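Local coordinates for SAS-6 (Leishmania major, PDB 4CKM), which probably assembles through its N-terminal head domain into the ninefold cartwheel that scaffolds new centrioles and basal bodies, at residues E96-E99 / D100-N103; N103-K106 / Q107-L111; Y121-G124 / M125-I129. All blocks are in the same frame, centred on the assembly; numbering follows the deposited sequence. Where two conformers were deposited one is given.

Interaction 1: residues E96-E99 / D100-N103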
loop_
_atom_site.group_PDB
_atom_site.type_symbol
_atom_site.label_atom_id
_atom_site.label_comp_id
_atom_site.label_asym_id
_atom_site.label_seq_id
_atom_site.Cartn_x
_atom_site.Cartn_y
_atom_site.Cartn_z
ATOM N N GLU A 96 16.849 11.708 3.700
ATOM C CA GLU A 96 17.314 12.834 2.926
ATOM C C GLU A 96 17.125 12.476 1.479
ATOM O O GLU A 96 17.730 11.540 0.982
ATOM C CB GLU A 96 18.759 13.105 3.226
ATOM C CG GLU A 96 19.217 14.450 2.721
ATOM C CD GLU A 96 20.701 14.623 2.933
ATOM O OE1 GLU A 96 21.136 14.536 4.110
ATOM O OE2 GLU A 96 21.415 14.790 1.919
ATOM N N LEU A 97 16.259 13.205 0.804
ATOM C CA LEU A 97 15.909 12.850 -0.547
ATOM C C LEU A 97 16.497 13.854 -1.548
ATOM O O LEU A 97 16.185 15.044 -1.524
ATOM C CB LEU A 97 14.401 12.766 -0.640
ATOM C CG LEU A 97 13.833 12.369 -1.996
ATOM C CD1 LEU A 97 14.377 11.037 -2.524
ATOM C CD2 LEU A 97 12.320 12.346 -1.859
ATOM N N LEU A 98 17.378 13.367 -2.406
ATOM C CA LEU A 98 18.017 14.221 -3.431
ATOM C C LEU A 98 17.161 14.261 -4.699
ATOM O O LEU A 98 16.635 13.230 -5.128
ATOM C CB LEU A 98 19.407 13.688 -3.782
ATOM C CG LEU A 98 20.435 13.415 -2.671
ATOM C CD1 LEU A 98 21.802 13.043 -3.255
ATOM C CD2 LEU A 98 20.582 14.626 -1.778
ATOM N N GLU A 99 17.032 15.432 -5.303
ATOM C CA GLU A 99 16.355 15.554 -6.601
ATOM C C GLU A 99 16.875 14.577 -7.659
ATOM O O GLU A 99 16.114 14.074 -8.451
ATOM C CB GLU A 99 16.472 16.966 -7.103
ATOM C CG GLU A 99 15.762 17.192 -8.414
ATOM C CD GLU A 99 15.376 18.637 -8.620
ATOM O OE1 GLU A 99 16.049 19.535 -8.070
ATOM O OE2 GLU A 99 14.381 18.879 -9.341
ATOM N N ASP A 100 18.170 14.294 -7.638
ATOM C CA ASP A 100 18.799 13.269 -8.482
ATOM C C ASP A 100 18.126 11.932 -8.465
ATOM O O ASP A 100 18.101 11.259 -9.475
ATOM C CB ASP A 100 20.230 12.994 -8.001
ATOM C CG ASP A 100 21.154 14.095 -8.326
ATOM O OD1 ASP A 100 20.707 15.051 -9.003
ATOM O OD2 ASP A 100 22.326 14.013 -7.891
ATOM N N ASP A 101 17.670 11.509 -7.295
ATOM C CA ASP A 101 17.025 10.224 -7.163
ATOM C C ASP A 101 15.502 10.298 -7.238
ATOM O O ASP A 101 14.833 9.295 -7.039
ATOM C CB ASP A 101 17.436 9.625 -5.842
ATOM C CG ASP A 101 18.921 9.523 -5.715
ATOM O OD1 ASP A 101 19.509 8.852 -6.573
ATOM O OD2 ASP A 101 19.505 10.121 -4.783
ATOM N N TYR A 102 14.939 11.470 -7.505
ATOM C CA TYR A 102 13.502 11.616 -7.334
ATOM C C TYR A 102 12.713 10.794 -8.338
ATOM O O TYR A 102 11.727 10.157 -7.977
ATOM C CB TYR A 102 13.041 13.061 -7.400
ATOM C CG TYR A 102 11.549 13.183 -7.102
ATOM C CD1 TYR A 102 11.047 12.836 -5.850
ATOM C CD2 TYR A 102 10.642 13.617 -8.077
ATOM C CE1 TYR A 102 9.695 12.957 -5.557
ATOM C CE2 TYR A 102 9.294 13.727 -7.796
ATOM C CZ TYR A 102 8.826 13.389 -6.524
ATOM O OH TYR A 102 7.496 13.478 -6.221
ATOM N N ASN A 103 13.156 10.782 -9.584
ATOM C CA ASN A 103 12.440 10.053 -10.611
ATOM C C ASN A 103 12.253 8.598 -10.311
ATOM O O ASN A 103 11.160 8.060 -10.502
ATOM C CB ASN A 103 13.094 10.254 -11.965
ATOM C CG ASN A 103 12.867 11.650 -12.484
ATOM O OD1 ASN A 103 11.886 12.313 -12.117
ATOM N ND2 ASN A 103 13.760 12.114 -13.328
HETATM O O HOH W 1 17.961 10.647 -2.431
HETATM O O HOH W 2 15.522 12.229 -10.577
#
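L97 reaches the edge of the Y102 ring, its CD2 lying near the ring plane and 4.2 Å from Y102 CD1. F115 meets the same ring edge-to-face, and the side chains of F118 on helix 117-130 and of L111 also pack against Y102. The tyrosine is thus enclosed where strand 88-98 of the SAS-6 head domain, an XRCC4-like fold, turns into helix 102-109. Placing CG opposite the backbone N (chi1 -175°) carries the ring off the helix start into the protein, where OH is hydrogen-bonded to V113 O. The second flat group, the D101 carboxylate, runs beside L98, with OD2 3.7 Å from L98 CB. A water ties the two residues together: it accepts from L98 N at 2.8 Å and donates to D101 OD2 at 2.9 Å, so the last strand residue gains a polar link to the turn.

The chain reverses through two overlapping beta turns that lead into the helix. In the first, D101 N donates to L98 O (3.0 Å) along a bent path, with N-H...O at 141°. In the second, Y102 N donates to E99 O, also at 3.0 Å but straighter, at 164°. Both donors sit well above the carbonyl planes rather than on a lone pair. L98 packs on T76 and V78, and E99 on R77, all of strand 76-85, so the turn lies next to the neighbouring strand. A second water extends the network beyond the turns, donating to E99 O and weakly to D100 O. Its own oxygen accepts from N103 N in the first helical turn, 2.9 Å away.

Interaction 2: residues N103-K106 / Q107-L111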
loop_
_atom_site.group_PDB
_atom_site.type_symbol
_atom_site.label_atom_id
_atom_site.label_comp_id
_atom_site.label_asym_id
_atom_site.label_seq_id
_atom_site.Cartn_x
_atom_site.Cartn_y
_atom_site.Cartn_z
ATOM N N ASN A 103 13.156 10.782 -9.584
ATOM C CA ASN A 103 12.440 10.053 -10.611
ATOM C C ASN A 103 12.253 8.598 -10.311
ATOM O O ASN A 103 11.160 8.060 -10.502
ATOM C CB ASN A 103 13.094 10.254 -11.965
ATOM C CG ASN A 103 12.867 11.650 -12.484
ATOM O OD1 ASN A 103 11.886 12.313 -12.117
ATOM N ND2 ASN A 103 13.760 12.114 -13.328
ATOM N N ALA A 104 13.300 7.951 -9.839
ATOM C CA ALA A 104 13.160 6.565 -9.396
ATOM C C ALA A 104 12.179 6.432 -8.232
ATOM O O ALA A 104 11.414 5.483 -8.152
ATOM C CB ALA A 104 14.512 6.017 -8.984
ATOM N N PHE A 105 12.241 7.396 -7.323
ATOM C CA PHE A 105 11.505 7.364 -6.058
ATOM C C PHE A 105 10.027 7.571 -6.410
ATOM O O PHE A 105 9.149 6.859 -5.938
ATOM C CB PHE A 105 12.098 8.467 -5.150
ATOM C CG PHE A 105 11.331 8.758 -3.886
ATOM C CD1 PHE A 105 11.607 8.069 -2.711
ATOM C CD2 PHE A 105 10.408 9.804 -3.840
ATOM C CE1 PHE A 105 10.927 8.369 -1.530
ATOM C CE2 PHE A 105 9.725 10.113 -2.665
ATOM C CZ PHE A 105 9.995 9.394 -1.507
ATOM N N LYS A 106 9.800 8.550 -7.279
ATOM C CA LYS A 106 8.494 8.900 -7.808
ATOM C C LYS A 106 7.835 7.713 -8.465
ATOM O O LYS A 106 6.681 7.399 -8.154
ATOM C CB LYS A 106 8.656 9.999 -8.831
ATOM C CG LYS A 106 7.363 10.603 -9.336
ATOM C CD LYS A 106 7.659 11.543 -10.496
ATOM C CE LYS A 106 6.396 12.217 -11.017
ATOM N NZ LYS A 106 5.425 11.191 -11.534
ATOM N N GLN A 107 8.568 7.055 -9.361
ATOM C CA GLN A 107 8.026 5.906 -10.084
ATOM C C GLN A 107 7.697 4.750 -9.142
ATOM O O GLN A 107 6.630 4.153 -9.247
ATOM C CB GLN A 107 8.985 5.445 -11.189
ATOM C CG GLN A 107 9.069 6.413 -12.365
ATOM C CD GLN A 107 10.304 6.197 -13.218
ATOM O OE1 GLN A 107 10.829 5.087 -13.306
ATOM N NE2 GLN A 107 10.776 7.260 -13.839
ATOM N N HIS A 108 8.607 4.450 -8.227
ATOM C CA HIS A 108 8.423 3.363 -7.285
ATOM C C HIS A 108 7.241 3.577 -6.338
ATOM O O HIS A 108 6.548 2.633 -6.022
ATOM C CB HIS A 108 9.705 3.135 -6.467
ATOM C CG HIS A 108 9.618 1.964 -5.545
ATOM N ND1 HIS A 108 9.255 2.086 -4.217
ATOM C CD2 HIS A 108 9.799 0.641 -5.766
ATOM C CE1 HIS A 108 9.231 0.890 -3.657
ATOM N NE2 HIS A 108 9.561 -0.002 -4.573
ATOM N N LEU A 109 6.994 4.808 -5.896
ATOM C CA LEU A 109 5.817 5.081 -5.059
ATOM C C LEU A 109 4.548 5.506 -5.836
ATOM O O LEU A 109 3.478 5.744 -5.238
ATOM C CB LEU A 109 6.180 6.140 -4.029
ATOM C CG LEU A 109 7.261 5.722 -3.027
ATOM C CD1 LEU A 109 7.616 6.902 -2.152
ATOM C CD2 LEU A 109 6.767 4.567 -2.171
ATOM N N GLU A 110 4.668 5.621 -7.158
ATOM C CA GLU A 110 3.577 6.112 -8.008
ATOM C C GLU A 110 3.098 7.492 -7.589
ATOM O O GLU A 110 1.905 7.792 -7.541
ATOM C CB GLU A 110 2.437 5.086 -8.083
ATOM C CG GLU A 110 2.962 3.675 -8.355
ATOM C CD GLU A 110 1.979 2.731 -9.032
ATOM O OE1 GLU A 110 0.970 3.169 -9.637
ATOM O OE2 GLU A 110 2.247 1.522 -8.992
ATOM N N LEU A 111 4.040 8.359 -7.317
ATOM C CA LEU A 111 3.705 9.741 -7.008
ATOM C C LEU A 111 3.342 10.520 -8.274
ATOM O O LEU A 111 3.903 10.279 -9.339
ATOM C CB LEU A 111 4.898 10.395 -6.340
ATOM C CG LEU A 111 5.163 9.874 -4.917
ATOM C CD1 LEU A 111 6.587 10.223 -4.526
ATOM C CD2 LEU A 111 4.159 10.488 -3.941
#
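L109 lays its CD1 methyl over one face of the F105 ring, 3.8 Å from the centroid and 23° off the normal, a CH-pi contact in the last turns of helix 102-109. The helix closes in a Schellman motif: E110 takes a positive phi of 57°, L111 N donates to K106 O at 2.9 Å, and E110 N reaches Q107 O in a weak 3.2 Å bond. This reversal brings L111 back to the packed side, its CD1 3.6 Å from F105 CE2. With CG of F105 anti to the backbone N (chi1 170°), the ring is sent toward both leucines, L111 coming in obliquely, while F118 of helix 117-130 meets it edge-to-face.

The other side is looser. N103, A104, Q107 and H108 are exposed, and their link across this stretch is mainly the helical bonds from Q107 N to N103 O and from H108 N to A104 O. Past the helix end a second subunit meets E110, with R156 of that chain salt-bridged to E110 OE2. K106 runs extended past L111, then bends at its last torsion, so that NZ donates to L111 O at 2.8 Å.

Interaction 3: residues Y121-G124 / M125-I129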
loop_
_atom_site.group_PDB
_atom_site.type_symbol
_atom_site.label_atom_id
_atom_site.label_comp_id
_atom_site.label_asym_id
_atom_site.label_seq_id
_atom_site.Cartn_x
_atom_site.Cartn_y
_atom_site.Cartn_z
ATOM N N TYR A 121 3.159 18.265 -0.160
ATOM C CA TYR A 121 2.134 17.253 -0.008
ATOM C C TYR A 121 2.333 16.532 1.312
ATOM O O TYR A 121 1.403 16.316 2.080
ATOM C CB TYR A 121 2.184 16.299 -1.220
ATOM C CG TYR A 121 1.796 14.843 -0.987
ATOM C CD1 TYR A 121 0.500 14.498 -0.593
ATOM C CD2 TYR A 121 2.720 13.796 -1.220
ATOM C CE1 TYR A 121 0.139 13.164 -0.410
ATOM C CE2 TYR A 121 2.370 12.466 -1.028
ATOM C CZ TYR A 121 1.076 12.158 -0.632
ATOM O OH TYR A 121 0.689 10.864 -0.447
ATOM N N LEU A 122 3.571 16.196 1.597
ATOM C CA LEU A 122 3.877 15.455 2.784
ATOM C C LEU A 122 3.527 16.299 3.997
ATOM O O LEU A 122 2.898 15.825 4.945
ATOM C CB LEU A 122 5.357 15.118 2.792
ATOM C CG LEU A 122 5.818 14.108 3.823
ATOM C CD1 LEU A 122 5.142 12.761 3.590
ATOM C CD2 LEU A 122 7.323 13.997 3.729
ATOM N N VAL A 123 3.933 17.559 3.949
ATOM C CA VAL A 123 3.666 18.491 5.035
ATOM C C VAL A 123 2.152 18.699 5.289
ATOM O O VAL A 123 1.718 18.766 6.431
ATOM C CB VAL A 123 4.411 19.822 4.785
ATOM C CG1 VAL A 123 3.889 20.958 5.648
ATOM C CG2 VAL A 123 5.898 19.618 5.044
ATOM N N GLY A 124 1.363 18.792 4.229
ATOM C CA GLY A 124 -0.071 18.932 4.376
ATOM C C GLY A 124 -0.647 17.793 5.202
ATOM O O GLY A 124 -1.403 18.027 6.137
ATOM N N MET A 125 -0.255 16.565 4.868
ATOM C CA MET A 125 -0.672 15.404 5.609
ATOM C C MET A 125 -0.192 15.438 7.042
ATOM O O MET A 125 -0.958 15.161 7.965
ATOM C CB MET A 125 -0.146 14.127 4.961
ATOM C CG MET A 125 -0.724 13.844 3.594
ATOM S SD MET A 125 -0.516 12.120 3.068
ATOM C CE MET A 125 1.262 12.030 3.009
ATOM N N LEU A 126 1.081 15.738 7.245
ATOM C CA LEU A 126 1.623 15.638 8.586
ATOM C C LEU A 126 1.020 16.713 9.468
ATOM O O LEU A 126 0.688 16.446 10.619
ATOM C CB LEU A 126 3.141 15.722 8.589
ATOM C CG LEU A 126 3.855 14.552 7.921
ATOM C CD1 LEU A 126 5.320 14.855 7.680
ATOM C CD2 LEU A 126 3.743 13.307 8.767
ATOM N N ARG A 127 0.843 17.909 8.913
ATOM C CA ARG A 127 0.281 19.031 9.666
ATOM C C ARG A 127 -1.167 18.744 10.064
ATOM O O ARG A 127 -1.573 19.079 11.163
ATOM C CB ARG A 127 0.416 20.349 8.880
ATOM C CG ARG A 127 -0.473 21.488 9.355
ATOM C CD ARG A 127 0.193 22.862 9.316
ATOM N NE ARG A 127 0.831 23.181 8.034
ATOM C CZ ARG A 127 2.094 23.582 7.879
ATOM N NH1 ARG A 127 2.914 23.737 8.923
ATOM N NH2 ARG A 127 2.544 23.845 6.661
ATOM N N ASP A 128 -1.937 18.113 9.189
ATOM C CA ASP A 128 -3.304 17.762 9.537
ATOM C C ASP A 128 -3.373 16.720 10.651
ATOM O O ASP A 128 -4.225 16.777 11.527
ATOM C CB ASP A 128 -4.072 17.308 8.301
ATOM C CG ASP A 128 -4.248 18.440 7.281
ATOM O OD1 ASP A 128 -4.190 19.628 7.677
ATOM O OD2 ASP A 128 -4.437 18.148 6.075
ATOM N N ILE A 129 -2.442 15.789 10.644
ATOM C CA ILE A 129 -2.378 14.811 11.706
ATOM C C ILE A 129 -1.990 15.473 13.032
ATOM O O ILE A 129 -2.548 15.162 14.077
ATOM C CB ILE A 129 -1.397 13.693 11.344
ATOM C CG1 ILE A 129 -1.941 12.900 10.166
ATOM C CG2 ILE A 129 -1.154 12.780 12.535
ATOM C CD1 ILE A 129 -0.935 11.943 9.568
#
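M125 runs back along its helix to the Y121 ring. Its CB rests 3.5 Å from L122 O, and CG passes 3.6 Å from Y121 O, the carbonyl that accepts the hydrogen bond of M125 N. SD comes next, 3.7 Å from Y121 CE1 and 4.5 Å from the ring centroid. It stands 47° off the ring normal, an oblique Met-aromatic contact. A bend at the last torsion (chi3 -63°) then carries the CE methyl to the hydroxyl end of the ring, 3.6 Å from Y121 CZ, with L122 CD1 beside it at 4.0 Å.

This is the buried middle of helix 117-130, which packs against strands of the SAS-6 head-domain sheet: M125 touches Y136, while L126 lies against L41, V63 and L138. Y121 also belongs to the subunit interface, since its ring stacks on F163 of the second subunit; the ring thus meets M125 within its own chain and F163 across the interface. L126 follows L122 one turn on, their branches next to each other, with CD1 of L126 near CG of L122. Nearer the surface, the bent R127 chain folds its guanidinium across V123. The CG1 methyl lies over one face of that group, 3.3 Å from NH2, and L41 touches the same arginine.

The three contacts come in order along the chain. Interactions 1 and 2 form one run, sharing N103 and helix 102-109, with centres about 10 Å apart; L97 CD2 of the first packs on F105 CE2 of the second at 3.5 Å. Interaction 3 follows on helix 117-130, its centre about 19 Å from interaction 2 and about 20 Å from interaction 1. L111 and Y121 join interactions 2 and 3 by packing, whereas interactions 1 and 3 do not touch. All lie in the head domain. Interactions 2 and 3 both reach the second subunit, consistent with this region, from helix 102-109 to helix 117-130, taking part in the head-to-head association that builds cartwheels.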